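Local coordinates for cysteine protease-like virA (Shigella flexneri, PDB 3EB8), which is a secreted virulence effector required for bacterial entry into epithelial cells and for intracellular and intercellular spread, although it is probably not the protease its name suggests, at residues L189-N202 / K216-I229. Residues are numbered along the deposited sequence; the frame is centred on the assembly and turned at random.
Sequences LQMLSYNQVNKIIN and KLLFTSLFQDPAFI
I201 and V197 of helix 194-204 pack on T220 and F223 in a helical hairpin, formed with the next helix in the chain, 210-221, inside the region assigned to tubulin binding. The axes of 194-202 and 216-221 run roughly antiparallel, at 141°, and approach to 9.7 Å.

The apolar contacts fall into two groups. Between the helices, I201 uses both branches: CG2 lies by the K216 backbone and CB, while CD1 extends between T220 and the F223 ring, 4.0 Å from F223 CD2. F219 CB sits over the centre of one face of the F223 ring, so F223 is held from within its own segment as well. Farther out, the Y194 ring and T220 cross obliquely, with Y194 CE1 3.5 Å from T220 CG2. Ahead of helix 194-204, M191 reaches across to the start of helix 226-234. It is bent at both chi2 (-56°) and chi3, which brings its methyl to I229; the two side chains meet tip to tip, M191 CE 3.4 Å from I229 CG1. The M191 and P226 side chains cross at about a right angle, M191 CG 3.5 Å from P226 CG.

Polar groups cap two helix starts and join the two helices of the hairpin. S193 and Q196 form a capping box at the start of helix 194-204, and D225 caps helix 226-234 through OD1 while its OD2 bonds to Y300 of strand 300-312. T220 OG1 donates to K216 O, which also accepts from T220 N on the opposite face of the carbonyl plane. Across the hairpin, K216 NZ donates to N202 OD1 at 2.8 Å, in the amide plane and on a lone pair.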
ATOM      1  N   LEU A 189     -14.653 -15.717 -11.863  1.00 67.14           N
ATOM      2  CA  LEU A 189     -14.870 -16.510 -10.671  1.00 53.25           C
ATOM      3  C   LEU A 189     -16.341 -16.591 -10.357  1.00 55.75           C
ATOM      4  O   LEU A 189     -17.028 -15.573 -10.340  1.00 56.66           O
ATOM      5  CB  LEU A 189     -14.152 -15.881  -9.486  1.00 51.58           C
ATOM      6  CG  LEU A 189     -12.637 -15.742  -9.571  1.00 51.13           C
ATOM      7  CD1 LEU A 189     -12.087 -15.165  -8.253  1.00 49.76           C
ATOM      8  CD2 LEU A 189     -12.012 -17.086  -9.907  1.00 52.62           C
ATOM      9  N   GLN A 190     -16.827 -17.800 -10.101  1.00 70.99           N
ATOM     10  CA  GLN A 190     -18.185 -17.966  -9.597  1.00 78.92           C
ATOM     11  C   GLN A 190     -18.166 -17.704  -8.108  1.00 69.98           C
ATOM     12  O   GLN A 190     -17.285 -18.182  -7.397  1.00 85.67           O
ATOM     13  CB  GLN A 190     -18.717 -19.369  -9.883  1.00 92.73           C
ATOM     14  CG  GLN A 190     -19.184 -19.571 -11.314  1.00108.84           C
ATOM     15  CD  GLN A 190     -19.227 -21.036 -11.699  1.00120.67           C
ATOM     16  OE1 GLN A 190     -19.000 -21.915 -10.863  1.00120.07           O
ATOM     17  NE2 GLN A 190     -19.512 -21.308 -12.969  1.00122.98           N
ATOM     18  N   MET A 191     -19.140 -16.943  -7.639  1.00 69.91           N
ATOM     19  CA  MET A 191     -19.162 -16.513  -6.250  1.00 75.96           C
ATOM     20  C   MET A 191     -19.605 -17.628  -5.308  1.00 75.43           C
ATOM     21  O   MET A 191     -20.381 -18.505  -5.691  1.00 79.29           O
ATOM     22  CB  MET A 191     -20.048 -15.274  -6.106  1.00 88.54           C
ATOM     23  CG  MET A 191     -19.385 -14.022  -6.666  1.00100.45           C
ATOM     24  SD  MET A 191     -17.777 -13.743  -5.894  1.00 87.78           S
ATOM     25  CE  MET A 191     -18.271 -13.844  -4.166  1.00 50.59           C
ATOM     26  N   LEU A 192     -19.098 -17.596  -4.077  1.00 74.60           N
ATOM     27  CA  LEU A 192     -19.389 -18.644  -3.106  1.00 56.03           C
ATOM     28  C   LEU A 192     -20.773 -18.493  -2.490  1.00 57.44           C
ATOM     29  O   LEU A 192     -21.218 -17.379  -2.204  1.00 58.67           O
ATOM     30  CB  LEU A 192     -18.317 -18.683  -2.005  1.00 55.10           C
ATOM     31  CG  LEU A 192     -17.046 -19.490  -2.302  1.00 76.32           C
ATOM     32  CD1 LEU A 192     -16.280 -18.851  -3.424  1.00 71.68           C
ATOM     33  CD2 LEU A 192     -16.145 -19.626  -1.078  1.00 79.28           C
ATOM     34  N   SER A 193     -21.455 -19.614  -2.279  1.00 59.57           N
ATOM     35  CA  SER A 193     -22.723 -19.576  -1.566  1.00 61.35           C
ATOM     36  C   SER A 193     -22.505 -19.109  -0.127  1.00 60.90           C
ATOM     37  O   SER A 193     -21.390 -19.140   0.380  1.00 59.59           O
ATOM     38  CB  SER A 193     -23.383 -20.951  -1.557  1.00 63.99           C
ATOM     39  OG  SER A 193     -22.642 -21.862  -0.765  1.00 99.19           O
ATOM     40  N   TYR A 194     -23.578 -18.684   0.530  1.00 62.29           N
ATOM     41  CA  TYR A 194     -23.508 -18.453   1.958  1.00 64.51           C
ATOM     42  C   TYR A 194     -23.047 -19.720   2.685  1.00 68.70           C
ATOM     43  O   TYR A 194     -22.229 -19.655   3.606  1.00 62.99           O
ATOM     44  CB  TYR A 194     -24.854 -18.000   2.533  1.00 64.74           C
ATOM     45  CG  TYR A 194     -24.856 -18.110   4.036  1.00 71.43           C
ATOM     46  CD1 TYR A 194     -24.355 -17.087   4.828  1.00 64.72           C
ATOM     47  CD2 TYR A 194     -25.311 -19.259   4.659  1.00 73.90           C
ATOM     48  CE1 TYR A 194     -24.332 -17.196   6.199  1.00 66.03           C
ATOM     49  CE2 TYR A 194     -25.295 -19.381   6.030  1.00 76.75           C
ATOM     50  CZ  TYR A 194     -24.803 -18.348   6.797  1.00 74.66           C
ATOM     51  OH  TYR A 194     -24.793 -18.479   8.167  1.00 72.18           O
ATOM     52  N   ASN A 195     -23.600 -20.865   2.288  1.00 65.67           N
ATOM     53  CA  ASN A 195     -23.193 -22.141   2.853  1.00 66.97           C
ATOM     54  C   ASN A 195     -21.693 -22.368   2.799  1.00 65.02           C
ATOM     55  O   ASN A 195     -21.080 -22.739   3.798  1.00 80.74           O
ATOM     56  CB  ASN A 195     -23.893 -23.285   2.139  1.00 69.24           C
ATOM     57  CG  ASN A 195     -25.316 -23.439   2.571  1.00 79.99           C
ATOM     58  OD1 ASN A 195     -25.774 -22.725   3.464  1.00 75.37           O
ATOM     59  ND2 ASN A 195     -26.037 -24.371   1.946  1.00 74.46           N
ATOM     60  N   GLN A 196     -21.104 -22.145   1.629  1.00 63.35           N
ATOM     61  CA  GLN A 196     -19.688 -22.417   1.430  1.00 61.90           C
ATOM     62  C   GLN A 196     -18.790 -21.535   2.285  1.00 61.23           C
ATOM     63  O   GLN A 196     -17.940 -22.042   3.020  1.00 72.64           O
ATOM     64  CB  GLN A 196     -19.311 -22.286  -0.044  1.00 60.83           C
ATOM     65  CG  GLN A 196     -19.706 -23.483  -0.902  1.00 62.75           C
ATOM     66  CD  GLN A 196     -20.087 -23.074  -2.316  1.00 79.85           C
ATOM     67  OE1 GLN A 196     -20.056 -21.893  -2.661  1.00 70.96           O
ATOM     68  NE2 GLN A 196     -20.453 -24.045  -3.137  1.00 64.26           N
ATOM     69  N   VAL A 197     -18.971 -20.219   2.193  1.00 69.79           N
ATOM     70  CA  VAL A 197     -18.128 -19.295   2.942  1.00 63.70           C
ATOM     71  C   VAL A 197     -18.296 -19.528   4.439  1.00 71.04           C
ATOM     72  O   VAL A 197     -17.332 -19.458   5.195  1.00 66.47           O
ATOM     73  CB  VAL A 197     -18.429 -17.816   2.616  1.00 59.78           C
ATOM     74  CG1 VAL A 197     -18.826 -17.658   1.170  1.00 61.93           C
ATOM     75  CG2 VAL A 197     -19.506 -17.261   3.524  1.00 59.02           C
ATOM     76  N   ASN A 198     -19.521 -19.822   4.861  1.00 60.50           N
ATOM     77  CA  ASN A 198     -19.784 -20.068   6.263  1.00 67.61           C
ATOM     78  C   ASN A 198     -18.938 -21.214   6.816  1.00 74.82           C
ATOM     79  O   ASN A 198     -18.602 -21.235   8.003  1.00 72.59           O
ATOM     80  CB  ASN A 198     -21.259 -20.347   6.492  1.00 64.66           C
ATOM     81  CG  ASN A 198     -21.601 -20.411   7.956  1.00 79.96           C
ATOM     82  OD1 ASN A 198     -21.948 -21.469   8.466  1.00 76.62           O
ATOM     83  ND2 ASN A 198     -21.470 -19.281   8.654  1.00 85.52           N
ATOM     84  N   LYS A 199     -18.591 -22.158   5.946  1.00 65.24           N
ATOM     85  CA  LYS A 199     -17.718 -23.268   6.312  1.00 65.20           C
ATOM     86  C   LYS A 199     -16.309 -22.785   6.670  1.00 72.98           C
ATOM     87  O   LYS A 199     -15.841 -22.960   7.797  1.00 78.63           O
ATOM     88  CB  LYS A 199     -17.666 -24.281   5.163  1.00 70.28           C
ATOM     89  CG  LYS A 199     -16.399 -25.124   5.099  1.00 64.42           C
ATOM     90  CD  LYS A 199     -16.489 -26.353   5.986  1.00 92.10           C
ATOM     91  CE  LYS A 199     -15.214 -27.161   5.882  1.00 84.46           C
ATOM     92  NZ  LYS A 199     -14.017 -26.277   5.993  1.00 72.94           N
ATOM     93  N   ILE A 200     -15.641 -22.174   5.698  1.00 79.66           N
ATOM     94  CA  ILE A 200     -14.318 -21.585   5.891  1.00 58.66           C
ATOM     95  C   ILE A 200     -14.241 -20.649   7.098  1.00 69.46           C
ATOM     96  O   ILE A 200     -13.376 -20.794   7.967  1.00 67.40           O
ATOM     97  CB  ILE A 200     -13.950 -20.734   4.678  1.00 59.14           C
ATOM     98  CG1 ILE A 200     -14.123 -21.530   3.392  1.00 71.01           C
ATOM     99  CG2 ILE A 200     -12.543 -20.244   4.800  1.00 76.32           C
ATOM    100  CD1 ILE A 200     -13.867 -20.692   2.157  1.00 93.97           C
ATOM    101  N   ILE A 201     -15.144 -19.669   7.122  1.00 60.74           N
ATOM    102  CA  ILE A 201     -15.155 -18.642   8.149  1.00 60.80           C
ATOM    103  C   ILE A 201     -15.158 -19.288   9.519  1.00 75.97           C
ATOM    104  O   ILE A 201     -14.333 -18.951  10.373  1.00 60.08           O
ATOM    105  CB  ILE A 201     -16.354 -17.675   7.964  1.00 61.37           C
ATOM    106  CG1 ILE A 201     -15.961 -16.581   6.970  1.00 55.64           C
ATOM    107  CG2 ILE A 201     -16.780 -17.043   9.287  1.00 59.10           C
ATOM    108  CD1 ILE A 201     -17.127 -15.954   6.258  1.00 92.24           C
ATOM    109  N   ASN A 202     -16.065 -20.245   9.709  1.00 70.93           N
ATOM    110  CA  ASN A 202     -16.154 -20.958  10.977  1.00 75.01           C
ATOM    111  C   ASN A 202     -14.949 -21.850  11.270  1.00 76.35           C
ATOM    112  O   ASN A 202     -14.567 -22.003  12.430  1.00 66.06           O
ATOM    113  CB  ASN A 202     -17.472 -21.721  11.091  1.00 66.60           C
ATOM    114  CG  ASN A 202     -18.576 -20.872  11.692  1.00 80.58           C
ATOM    115  OD1 ASN A 202     -18.392 -20.256  12.746  1.00 78.22           O
ATOM    116  ND2 ASN A 202     -19.723 -20.823  11.026  1.00 78.95           N
ATOM    117  N   LYS A 216     -16.893 -12.673  12.249  1.00 60.26           N
ATOM    118  CA  LYS A 216     -17.390 -13.795  11.470  1.00 60.22           C
ATOM    119  C   LYS A 216     -18.490 -13.291  10.549  1.00 59.89           C
ATOM    120  O   LYS A 216     -18.564 -13.668   9.375  1.00 58.69           O
ATOM    121  CB  LYS A 216     -17.943 -14.893  12.382  1.00 62.75           C
ATOM    122  CG  LYS A 216     -16.903 -15.602  13.214  1.00 64.10           C
ATOM    123  CD  LYS A 216     -17.411 -16.961  13.676  1.00 69.56           C
ATOM    124  CE  LYS A 216     -18.882 -16.907  14.052  1.00 76.86           C
ATOM    125  NZ  LYS A 216     -19.443 -18.252  14.381  1.00 81.64           N
ATOM    126  N   LEU A 217     -19.331 -12.427  11.111  1.00 61.24           N
ATOM    127  CA  LEU A 217     -20.498 -11.888  10.431  1.00 61.58           C
ATOM    128  C   LEU A 217     -20.039 -10.991   9.304  1.00 59.15           C
ATOM    129  O   LEU A 217     -20.515 -11.089   8.176  1.00 58.44           O
ATOM    130  CB  LEU A 217     -21.311 -11.056  11.410  1.00 63.80           C
ATOM    131  CG  LEU A 217     -22.812 -11.240  11.342  1.00 82.71           C
ATOM    132  CD1 LEU A 217     -23.169 -12.604  11.950  1.00 80.93           C
ATOM    133  CD2 LEU A 217     -23.472 -10.098  12.087  1.00 84.71           C
ATOM    134  N   LEU A 218     -19.104 -10.114   9.639  1.00 58.14           N
ATOM    135  CA  LEU A 218     -18.542  -9.166   8.702  1.00 56.09           C
ATOM    136  C   LEU A 218     -17.974  -9.892   7.487  1.00 61.29           C
ATOM    137  O   LEU A 218     -18.331  -9.594   6.342  1.00 55.68           O
ATOM    138  CB  LEU A 218     -17.449  -8.359   9.399  1.00 55.65           C
ATOM    139  CG  LEU A 218     -16.723  -7.289   8.589  1.00 57.51           C
ATOM    140  CD1 LEU A 218     -17.753  -6.389   7.933  1.00 57.24           C
ATOM    141  CD2 LEU A 218     -15.792  -6.487   9.497  1.00 58.61           C
ATOM    142  N   PHE A 219     -17.093 -10.857   7.732  1.00 54.01           N
ATOM    143  CA  PHE A 219     -16.450 -11.554   6.629  1.00 52.60           C
ATOM    144  C   PHE A 219     -17.400 -12.485   5.899  1.00 53.21           C
ATOM    145  O   PHE A 219     -17.149 -12.844   4.767  1.00 52.23           O
ATOM    146  CB  PHE A 219     -15.187 -12.299   7.078  1.00 52.39           C
ATOM    147  CG  PHE A 219     -14.133 -11.392   7.622  1.00 55.24           C
ATOM    148  CD1 PHE A 219     -13.564 -11.626   8.858  1.00 52.92           C
ATOM    149  CD2 PHE A 219     -13.754 -10.257   6.917  1.00 51.00           C
ATOM    150  CE1 PHE A 219     -12.601 -10.760   9.372  1.00 58.32           C
ATOM    151  CE2 PHE A 219     -12.789  -9.392   7.425  1.00 50.31           C
ATOM    152  CZ  PHE A 219     -12.212  -9.650   8.656  1.00 51.41           C
ATOM    153  N   THR A 220     -18.486 -12.877   6.547  1.00 55.10           N
ATOM    154  CA  THR A 220     -19.474 -13.708   5.867  1.00 56.06           C
ATOM    155  C   THR A 220     -20.170 -12.916   4.769  1.00 55.48           C
ATOM    156  O   THR A 220     -20.408 -13.424   3.679  1.00 55.23           O
ATOM    157  CB  THR A 220     -20.529 -14.277   6.844  1.00 58.65           C
ATOM    158  OG1 THR A 220     -19.914 -15.264   7.682  1.00 59.40           O
ATOM    159  CG2 THR A 220     -21.669 -14.927   6.076  1.00 59.90           C
ATOM    160  N   SER A 221     -20.488 -11.665   5.081  1.00 56.33           N
ATOM    161  CA  SER A 221     -21.132 -10.760   4.141  1.00 55.16           C
ATOM    162  C   SER A 221     -20.174 -10.406   3.010  1.00 52.97           C
ATOM    163  O   SER A 221     -20.457 -10.673   1.849  1.00 52.67           O
ATOM    164  CB  SER A 221     -21.629  -9.505   4.863  1.00 62.43           C
ATOM    165  OG  SER A 221     -21.862  -8.451   3.947  1.00 67.45           O
ATOM    166  N   LEU A 222     -19.035  -9.810   3.338  1.00 51.68           N
ATOM    167  CA  LEU A 222     -17.964  -9.719   2.353  1.00 49.93           C
ATOM    168  C   LEU A 222     -17.755 -11.183   2.036  1.00 60.50           C
ATOM    169  O   LEU A 222     -18.303 -12.034   2.722  1.00 89.62           O
ATOM    170  CB  LEU A 222     -16.701  -9.143   2.967  1.00 49.04           C
ATOM    171  CG  LEU A 222     -16.758  -7.869   3.805  1.00 52.57           C
ATOM    172  CD1 LEU A 222     -15.436  -7.670   4.568  1.00 48.92           C
ATOM    173  CD2 LEU A 222     -17.061  -6.682   2.921  1.00 48.84           C
ATOM    174  N   PHE A 223     -16.989 -11.501   1.018  1.00 49.12           N
ATOM    175  CA  PHE A 223     -16.727 -12.911   0.683  1.00 56.17           C
ATOM    176  C   PHE A 223     -17.824 -13.458  -0.221  1.00 50.48           C
ATOM    177  O   PHE A 223     -17.575 -14.314  -1.064  1.00 57.17           O
ATOM    178  CB  PHE A 223     -16.599 -13.809   1.926  1.00 50.56           C
ATOM    179  CG  PHE A 223     -15.252 -13.734   2.622  1.00 54.96           C
ATOM    180  CD1 PHE A 223     -14.522 -12.551   2.660  1.00 48.78           C
ATOM    181  CD2 PHE A 223     -14.736 -14.847   3.279  1.00 52.93           C
ATOM    182  CE1 PHE A 223     -13.305 -12.492   3.319  1.00 48.51           C
ATOM    183  CE2 PHE A 223     -13.501 -14.792   3.940  1.00 50.40           C
ATOM    184  CZ  PHE A 223     -12.793 -13.610   3.956  1.00 49.82           C
ATOM    185  N   GLN A 224     -19.043 -12.970  -0.013  1.00 51.40           N
ATOM    186  CA  GLN A 224     -20.122 -13.187  -0.956  1.00 52.40           C
ATOM    187  C   GLN A 224     -20.295 -11.959  -1.848  1.00 51.61           C
ATOM    188  O   GLN A 224     -21.116 -11.956  -2.752  1.00 52.40           O
ATOM    189  CB  GLN A 224     -21.438 -13.468  -0.227  1.00 54.42           C
ATOM    190  CG  GLN A 224     -21.410 -14.729   0.617  1.00 58.26           C
ATOM    191  CD  GLN A 224     -22.726 -14.955   1.312  1.00 63.98           C
ATOM    192  OE1 GLN A 224     -22.888 -14.626   2.496  1.00 58.64           O
ATOM    193  NE2 GLN A 224     -23.698 -15.482   0.570  1.00 59.48           N
ATOM    194  N   ASP A 225     -19.539 -10.904  -1.582  1.00 50.30           N
ATOM    195  CA  ASP A 225     -19.648  -9.721  -2.407  1.00 51.77           C
ATOM    196  C   ASP A 225     -18.602  -9.786  -3.528  1.00 48.57           C
ATOM    197  O   ASP A 225     -17.410  -9.676  -3.278  1.00 47.53           O
ATOM    198  CB  ASP A 225     -19.496  -8.458  -1.551  1.00 49.33           C
ATOM    199  CG  ASP A 225     -19.639  -7.194  -2.352  1.00 61.77           C
ATOM    200  OD1 ASP A 225     -19.742  -7.268  -3.597  1.00 55.60           O
ATOM    201  OD2 ASP A 225     -19.645  -6.121  -1.730  1.00 58.61           O
ATOM    202  N   PRO A 226     -19.058  -9.958  -4.781  1.00 49.04           N
ATOM    203  CA  PRO A 226     -18.120 -10.096  -5.896  1.00 48.39           C
ATOM    204  C   PRO A 226     -17.236  -8.863  -6.025  1.00 47.22           C
ATOM    205  O   PRO A 226     -16.109  -8.958  -6.478  1.00 46.61           O
ATOM    206  CB  PRO A 226     -19.027 -10.234  -7.115  1.00 49.49           C
ATOM    207  CG  PRO A 226     -20.361 -10.616  -6.571  1.00 56.76           C
ATOM    208  CD  PRO A 226     -20.455  -9.938  -5.238  1.00 50.48           C
ATOM    209  N   ALA A 227     -17.728  -7.711  -5.612  1.00 47.16           N
ATOM    210  CA  ALA A 227     -16.906  -6.527  -5.705  1.00 46.30           C
ATOM    211  C   ALA A 227     -15.753  -6.645  -4.716  1.00 45.52           C
ATOM    212  O   ALA A 227     -14.641  -6.225  -4.997  1.00 45.05           O
ATOM    213  CB  ALA A 227     -17.722  -5.267  -5.446  1.00 46.70           C
ATOM    214  N   PHE A 228     -16.027  -7.241  -3.560  1.00 45.80           N
ATOM    215  CA  PHE A 228     -14.981  -7.476  -2.586  1.00 45.34           C
ATOM    216  C   PHE A 228     -13.954  -8.505  -3.093  1.00 45.09           C
ATOM    217  O   PHE A 228     -12.747  -8.300  -2.975  1.00 44.64           O
ATOM    218  CB  PHE A 228     -15.537  -7.916  -1.228  1.00 46.01           C
ATOM    219  CG  PHE A 228     -14.457  -8.240  -0.246  1.00 48.12           C
ATOM    220  CD1 PHE A 228     -13.792  -7.224   0.428  1.00 45.51           C
ATOM    221  CD2 PHE A 228     -14.038  -9.554  -0.064  1.00 46.03           C
ATOM    222  CE1 PHE A 228     -12.742  -7.516   1.300  1.00 45.94           C
ATOM    223  CE2 PHE A 228     -13.001  -9.857   0.812  1.00 46.02           C
ATOM    224  CZ  PHE A 228     -12.344  -8.841   1.496  1.00 45.77           C
ATOM    225  N   ILE A 229     -14.435  -9.608  -3.653  1.00 45.66           N
ATOM    226  CA  ILE A 229     -13.523 -10.603  -4.207  1.00 45.77           C
ATOM    227  C   ILE A 229     -12.637  -9.944  -5.259  1.00 45.37           C
ATOM    228  O   ILE A 229     -11.429 -10.171  -5.317  1.00 45.61           O
ATOM    229  CB  ILE A 229     -14.290 -11.778  -4.847  1.00 46.74           C
ATOM    230  CG1 ILE A 229     -15.172 -12.465  -3.796  1.00 47.47           C
ATOM    231  CG2 ILE A 229     -13.319 -12.752  -5.506  1.00 47.12           C
ATOM    232  CD1 ILE A 229     -14.422 -12.848  -2.511  1.00 47.35           C
TER